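Local coordinates for protein DNA polymerase III subunit beta (Helicobacter pylori 26695, PDB 4S3I) that serves as the sliding clamp of DNA replication, a two-subunit beta clamp that tethers DNA polymerases and other proteins to DNA and makes synthesis processive, at residues A[348-353]-A[371-376]; A[316-321]-A[341-346]. All coordinates share one frame; numbering follows the deposited sequence.

Contact 1 of 2, residues A[348-353]-A[371-376]; sequences SPFLIQ and MMPITL
F350 and M371 face each other as an antiparallel hydrogen-bonded pair, and both of their backbone polar groups are spent on one another. F350 N donates to M371 O at 2.9 Å. M371 N reaches F350 O at 2.8 Å with an N-H...O angle of 164°. M371 O takes a further, weaker contact from the neighbouring residue, the CA-H...O approach of P349 CA at 3.2 Å. Proline suits the residue just before the strand, where no backbone N-H is needed for the pairing. The strand ladder continues through I352, whose backbone bonds with T369. Beyond the pair, the backbone of M372 bonds with K178 and that of I374 with G321.

The side chains of the central pair lie on the same side of the sheet. With chi1 at 60°, the F350 ring is held between its own backbone N and carbonyl carbon, against M371 and P373. M371 lays CB over one ring face, 4.2 Å from the ring centroid, a CH-pi contact. Its chain then bends at chi3, bringing CE back to within 3.4 Å of F350 CZ, while SD makes an oblique Met-aromatic contact. The unbranched, flexible thioether suits a place where the chain must follow a ring. P373 CA lies at the ring edge, near its plane, and P373 CB packs on F350 CE2; P373 CD lies 3.3 Å from S348 O. I352 CD1 adds a looser touch on M371 SD.

Two reciprocal amide bonds thus satisfy the buried pair, leaving an aromatic, a thioether and a proline on the apolar side. Strand 368-371 joins strand 350-354 to strand 179-185, linking the C-terminal to the central domain; in bacterial beta clamps the C-terminal tail helps line the partner-binding pocket between these domains, which residues 371-376 probably border.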
loop_
_atom_site.group_PDB
_atom_site.type_symbol
_atom_site.label_atom_id
_atom_site.label_comp_id
_atom_site.label_asym_id
_atom_site.label_seq_id
_atom_site.Cartn_x
_atom_site.Cartn_y
_atom_site.Cartn_z
ATOM N N SER A 348 19.359 34.347 -3.070
ATOM C CA SER A 348 18.188 34.755 -3.847
ATOM C C SER A 348 17.422 33.567 -4.422
ATOM O O SER A 348 18.012 32.526 -4.710
ATOM C CB SER A 348 18.598 35.692 -4.993
ATOM O OG SER A 348 18.942 36.972 -4.505
ATOM N N PRO A 349 16.099 33.730 -4.597
ATOM C CA PRO A 349 15.251 32.715 -5.231
ATOM C C PRO A 349 15.806 32.279 -6.578
ATOM O O PRO A 349 16.322 33.115 -7.335
ATOM C CB PRO A 349 13.925 33.452 -5.441
ATOM C CG PRO A 349 13.877 34.455 -4.324
ATOM C CD PRO A 349 15.311 34.866 -4.074
ATOM N N PHE A 350 15.699 30.992 -6.885
ATOM C CA PHE A 350 16.143 30.506 -8.181
ATOM C C PHE A 350 15.040 29.731 -8.877
ATOM O O PHE A 350 14.079 29.294 -8.244
ATOM C CB PHE A 350 17.387 29.628 -8.040
ATOM C CG PHE A 350 17.184 28.406 -7.182
ATOM C CD1 PHE A 350 16.822 27.184 -7.747
ATOM C CD2 PHE A 350 17.378 28.475 -5.812
ATOM C CE1 PHE A 350 16.661 26.043 -6.943
ATOM C CE2 PHE A 350 17.215 27.351 -5.003
ATOM C CZ PHE A 350 16.855 26.135 -5.572
ATOM N N LEU A 351 15.204 29.535 -10.178
ATOM C CA LEU A 351 14.140 29.003 -11.008
ATOM C C LEU A 351 14.573 27.690 -11.627
ATOM O O LEU A 351 15.726 27.543 -12.041
ATOM C CB LEU A 351 13.792 30.012 -12.117
ATOM C CG LEU A 351 12.519 29.762 -12.938
ATOM C CD1 LEU A 351 11.293 30.124 -12.112
ATOM C CD2 LEU A 351 12.519 30.518 -14.263
ATOM N N ILE A 352 13.650 26.734 -11.693
ATOM C CA ILE A 352 13.882 25.488 -12.424
ATOM C C ILE A 352 12.825 25.368 -13.501
ATOM O O ILE A 352 11.641 25.528 -13.221
ATOM C CB ILE A 352 13.834 24.261 -11.469
ATOM C CG1 ILE A 352 15.075 24.249 -10.572
ATOM C CG2 ILE A 352 13.751 22.945 -12.253
ATOM C CD1 ILE A 352 15.015 23.230 -9.449
ATOM N N GLN A 353 13.240 25.113 -14.740
ATOM C CA GLN A 353 12.270 24.975 -15.820
ATOM C C GLN A 353 12.801 24.062 -16.911
ATOM O O GLN A 353 13.982 23.688 -16.890
ATOM C CB GLN A 353 11.866 26.350 -16.379
ATOM C CG GLN A 353 12.949 27.061 -17.153
ATOM C CD GLN A 353 12.577 28.502 -17.510
ATOM O OE1 GLN A 353 13.369 29.215 -18.120
ATOM N NE2 GLN A 353 11.371 28.930 -17.126
ATOM N N MET A 371 12.097 28.780 -6.345
ATOM C CA MET A 371 12.370 28.269 -4.997
ATOM C C MET A 371 13.289 29.183 -4.202
ATOM O O MET A 371 14.211 29.770 -4.763
ATOM C CB MET A 371 13.045 26.898 -5.084
ATOM C CG MET A 371 12.107 25.735 -5.218
ATOM S SD MET A 371 13.001 24.312 -5.852
ATOM C CE MET A 371 14.266 24.114 -4.597
ATOM N N MET A 372 13.047 29.274 -2.896
ATOM C CA MET A 372 13.962 29.954 -1.987
ATOM C C MET A 372 15.110 28.994 -1.654
ATOM O O MET A 372 14.865 27.828 -1.332
ATOM C CB MET A 372 13.253 30.329 -0.682
ATOM C CG MET A 372 12.058 31.251 -0.860
ATOM S SD MET A 372 10.957 31.271 0.582
ATOM C CE MET A 372 12.058 31.848 1.871
ATOM N N PRO A 373 16.368 29.479 -1.726
ATOM C CA PRO A 373 17.511 28.624 -1.376
ATOM C C PRO A 373 17.707 28.535 0.132
ATOM O O PRO A 373 17.080 29.294 0.881
ATOM C CB PRO A 373 18.691 29.369 -1.993
ATOM C CG PRO A 373 18.283 30.824 -1.885
ATOM C CD PRO A 373 16.801 30.808 -2.203
ATOM N N ILE A 374 18.566 27.610 0.565
ATOM C CA ILE A 374 18.982 27.503 1.963
ATOM C C ILE A 374 20.295 28.277 2.115
ATOM O O ILE A 374 21.152 28.207 1.233
ATOM C CB ILE A 374 19.258 26.034 2.349
ATOM C CG1 ILE A 374 18.162 25.108 1.809
ATOM C CG2 ILE A 374 19.433 25.891 3.853
ATOM C CD1 ILE A 374 16.799 25.297 2.488
ATOM N N THR A 375 20.462 29.001 3.221
ATOM C CA THR A 375 21.687 29.769 3.451
ATOM C C THR A 375 22.878 28.842 3.703
ATOM O O THR A 375 22.732 27.823 4.390
ATOM C CB THR A 375 21.538 30.756 4.625
ATOM O OG1 THR A 375 21.020 30.065 5.768
ATOM C CG2 THR A 375 20.596 31.896 4.252
ATOM N N LEU A 376 24.036 29.209 3.143
ATOM C CA LEU A 376 25.278 28.413 3.202
ATOM C C LEU A 376 25.255 27.165 2.306
ATOM O O LEU A 376 25.537 27.234 1.106
ATOM C CB LEU A 376 25.654 28.045 4.652
ATOM C CG LEU A 376 26.566 28.993 5.439
ATOM C CD1 LEU A 376 26.522 30.406 4.881
ATOM C CD2 LEU A 376 26.224 28.977 6.928
#

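Contact 2 of 2, residues A[316-321]-A[341-346]; sequences KAFHLG and LRCNEP
Aromatic and sulfur contacts lead here, with the F318 ring set against C343 and the turn that follows it. F318 has CG anti to its backbone N (chi1 -179°), which carries the ring across until CZ comes 3.7 Å from C343 CB. C343 SG stands 4.8 Å from the ring centroid and 62° off its normal, an oblique Cys sulfur-aromatic contact. A small, polarisable thiol suits a place beside a ring, where it packs without needing a strong polar partner. N344 O lies near the ring plane, 3.7 Å from F318 CE1, so a carbonyl oxygen meets the ring's weakly positive rim.

In the apolar packing, L320 CD2 approaches C343 SG at 4.2 Å and, more loosely, L341 CD2; the branched leucine suits a buried place, one methyl meeting these two residues while CD1 lies by P346 O. P346 is set against the outer side, with CG near F318 CE1 and CB 3.5 Å from H319 O.

Polar linkage is made through one water. It accepts from G321 N at 2.9 Å and donates to P346 O at 2.7 Å, joining the two backbones. The polar side chains look elsewhere: H319 ND1 is bonded to T283 OG1, and N344 spans I256 N and E254 O with its amide, which can accept and donate.

Strands 318-321 and 341-343 run nearly at right angles, 98° between their directions, with axes 10.9 Å apart, and belong to different sheets of one clamp domain. F318 and L320 pair with strand 279-284 by backbone bonds, while strands 257-262 and 350-354 flank L341 and R342. F350, from strand 350-354, touches L320, L341 and C343 and so lies between the two sheets, and strand 318-323 runs on into helix 324-332, on which F350 also packs.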
loop_
_atom_site.group_PDB
_atom_site.type_symbol
_atom_site.label_atom_id
_atom_site.label_comp_id
_atom_site.label_asym_id
_atom_site.label_seq_id
_atom_site.Cartn_x
_atom_site.Cartn_y
_atom_site.Cartn_z
ATOM N N LYS A 316 34.405 30.342 -11.763
ATOM C CA LYS A 316 34.718 29.999 -10.380
ATOM C C LYS A 316 33.479 29.357 -9.766
ATOM O O LYS A 316 32.356 29.768 -10.063
ATOM C CB LYS A 316 35.099 31.249 -9.586
ATOM C CG LYS A 316 34.014 32.319 -9.575
ATOM C CD LYS A 316 34.455 33.564 -8.822
ATOM C CE LYS A 316 33.331 34.588 -8.725
ATOM N NZ LYS A 316 32.276 34.176 -7.759
ATOM N N ALA A 317 33.687 28.363 -8.906
ATOM C CA ALA A 317 32.595 27.553 -8.351
ATOM C C ALA A 317 31.388 28.356 -7.833
ATOM O O ALA A 317 31.545 29.356 -7.130
ATOM C CB ALA A 317 33.127 26.615 -7.267
ATOM N N PHE A 318 30.189 27.914 -8.208
ATOM C CA PHE A 318 28.951 28.512 -7.717
ATOM C C PHE A 318 28.363 27.574 -6.660
ATOM O O PHE A 318 28.168 26.381 -6.919
ATOM C CB PHE A 318 27.980 28.719 -8.883
ATOM C CG PHE A 318 26.665 29.359 -8.494
ATOM C CD1 PHE A 318 26.577 30.732 -8.273
ATOM C CD2 PHE A 318 25.511 28.590 -8.389
ATOM C CE1 PHE A 318 25.362 31.328 -7.925
ATOM C CE2 PHE A 318 24.288 29.176 -8.041
ATOM C CZ PHE A 318 24.216 30.545 -7.808
ATOM N N HIS A 319 28.102 28.100 -5.468
ATOM C CA HIS A 319 27.564 27.288 -4.383
ATOM C C HIS A 319 26.111 27.653 -4.097
ATOM O O HIS A 319 25.784 28.833 -3.932
ATOM C CB HIS A 319 28.398 27.466 -3.118
ATOM C CG HIS A 319 29.853 27.166 -3.306
ATOM N ND1 HIS A 319 30.356 25.879 -3.301
ATOM C CD2 HIS A 319 30.915 27.982 -3.495
ATOM C CE1 HIS A 319 31.664 25.921 -3.484
ATOM N NE2 HIS A 319 32.029 27.184 -3.604
ATOM N N LEU A 320 25.242 26.644 -4.033
ATOM C CA LEU A 320 23.804 26.868 -3.798
ATOM C C LEU A 320 23.222 25.872 -2.781
ATOM O O LEU A 320 23.329 24.657 -2.969
ATOM C CB LEU A 320 23.037 26.773 -5.119
ATOM C CG LEU A 320 21.540 27.066 -5.065
ATOM C CD1 LEU A 320 21.296 28.544 -4.767
ATOM C CD2 LEU A 320 20.871 26.650 -6.373
ATOM N N GLY A 321 22.630 26.383 -1.702
ATOM C CA GLY A 321 21.976 25.534 -0.715
ATOM C C GLY A 321 20.534 25.283 -1.126
ATOM O O GLY A 321 19.791 26.236 -1.382
ATOM N N LEU A 341 18.571 25.724 -14.823
ATOM C CA LEU A 341 18.577 26.291 -13.491
ATOM C C LEU A 341 18.993 27.751 -13.627
ATOM O O LEU A 341 20.117 28.035 -14.059
ATOM C CB LEU A 341 19.587 25.536 -12.619
ATOM C CG LEU A 341 19.904 26.172 -11.270
ATOM C CD1 LEU A 341 18.677 26.141 -10.403
ATOM C CD2 LEU A 341 21.059 25.438 -10.571
ATOM N N ARG A 342 18.100 28.677 -13.286
ATOM C CA ARG A 342 18.410 30.105 -13.383
ATOM C C ARG A 342 18.599 30.712 -12.002
ATOM O O ARG A 342 17.733 30.590 -11.129
ATOM C CB ARG A 342 17.305 30.870 -14.132
ATOM C CG ARG A 342 16.941 30.309 -15.485
ATOM C CD ARG A 342 16.095 31.303 -16.288
ATOM N NE ARG A 342 15.479 30.661 -17.448
ATOM C CZ ARG A 342 16.096 30.462 -18.613
ATOM N NH1 ARG A 342 17.351 30.867 -18.784
ATOM N NH2 ARG A 342 15.459 29.858 -19.611
ATOM N N CYS A 343 19.723 31.394 -11.808
ATOM C CA CYS A 343 20.091 31.900 -10.486
ATOM C C CYS A 343 20.572 33.343 -10.528
ATOM O O CYS A 343 21.075 33.821 -11.551
ATOM C CB CYS A 343 21.243 31.078 -9.903
ATOM S SG CYS A 343 20.960 29.305 -9.679
ATOM N N ASN A 344 20.435 34.017 -9.393
ATOM C CA ASN A 344 21.144 35.258 -9.143
ATOM C C ASN A 344 22.093 34.990 -7.984
ATOM O O ASN A 344 22.909 34.076 -8.058
ATOM C CB ASN A 344 20.161 36.391 -8.837
ATOM C CG ASN A 344 19.335 36.769 -10.041
ATOM O OD1 ASN A 344 19.881 37.029 -11.117
ATOM N ND2 ASN A 344 18.014 36.763 -9.888
ATOM N N GLU A 345 21.972 35.750 -6.904
ATOM C CA GLU A 345 22.777 35.492 -5.710
ATOM C C GLU A 345 22.345 34.185 -5.018
ATOM O O GLU A 345 21.183 33.770 -5.131
ATOM C CB GLU A 345 22.687 36.679 -4.744
ATOM C CG GLU A 345 24.036 37.194 -4.251
ATOM C CD GLU A 345 25.026 37.440 -5.379
ATOM O OE1 GLU A 345 26.148 36.888 -5.313
ATOM O OE2 GLU A 345 24.685 38.186 -6.326
ATOM N N PRO A 346 23.284 33.522 -4.314
ATOM C CA PRO A 346 22.985 32.252 -3.644
ATOM C C PRO A 346 21.918 32.394 -2.580
ATOM O O PRO A 346 21.340 31.383 -2.186
ATOM C CB PRO A 346 24.310 31.897 -2.957
ATOM C CG PRO A 346 25.347 32.546 -3.782
ATOM C CD PRO A 346 24.724 33.835 -4.265
HETATM O O HOH W 1 22.299 29.173 -1.059
#

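In the fold
Contacts 1 and 2 lie about 8 Å apart, centre to centre, in the C-terminal domain, both partly buried, each with a buried interior and a more exposed margin. Contact 1 pairs strand 350-354 with the end of strand 368-371 and the tail after it, combining direct backbone bonds with packing; contact 2 spans two sheets and relies on side-chain packing plus a water bridge. They share the sheet containing strands 338-343 and 350-354, where Q353 OE1 probably bonds R342 NE at 2.6 Å. I374 N to G321 O, another probable bond, ties the C-terminal tail to the second sheet. F350 is the common apolar element, while P373 and P346 meet on the more exposed side.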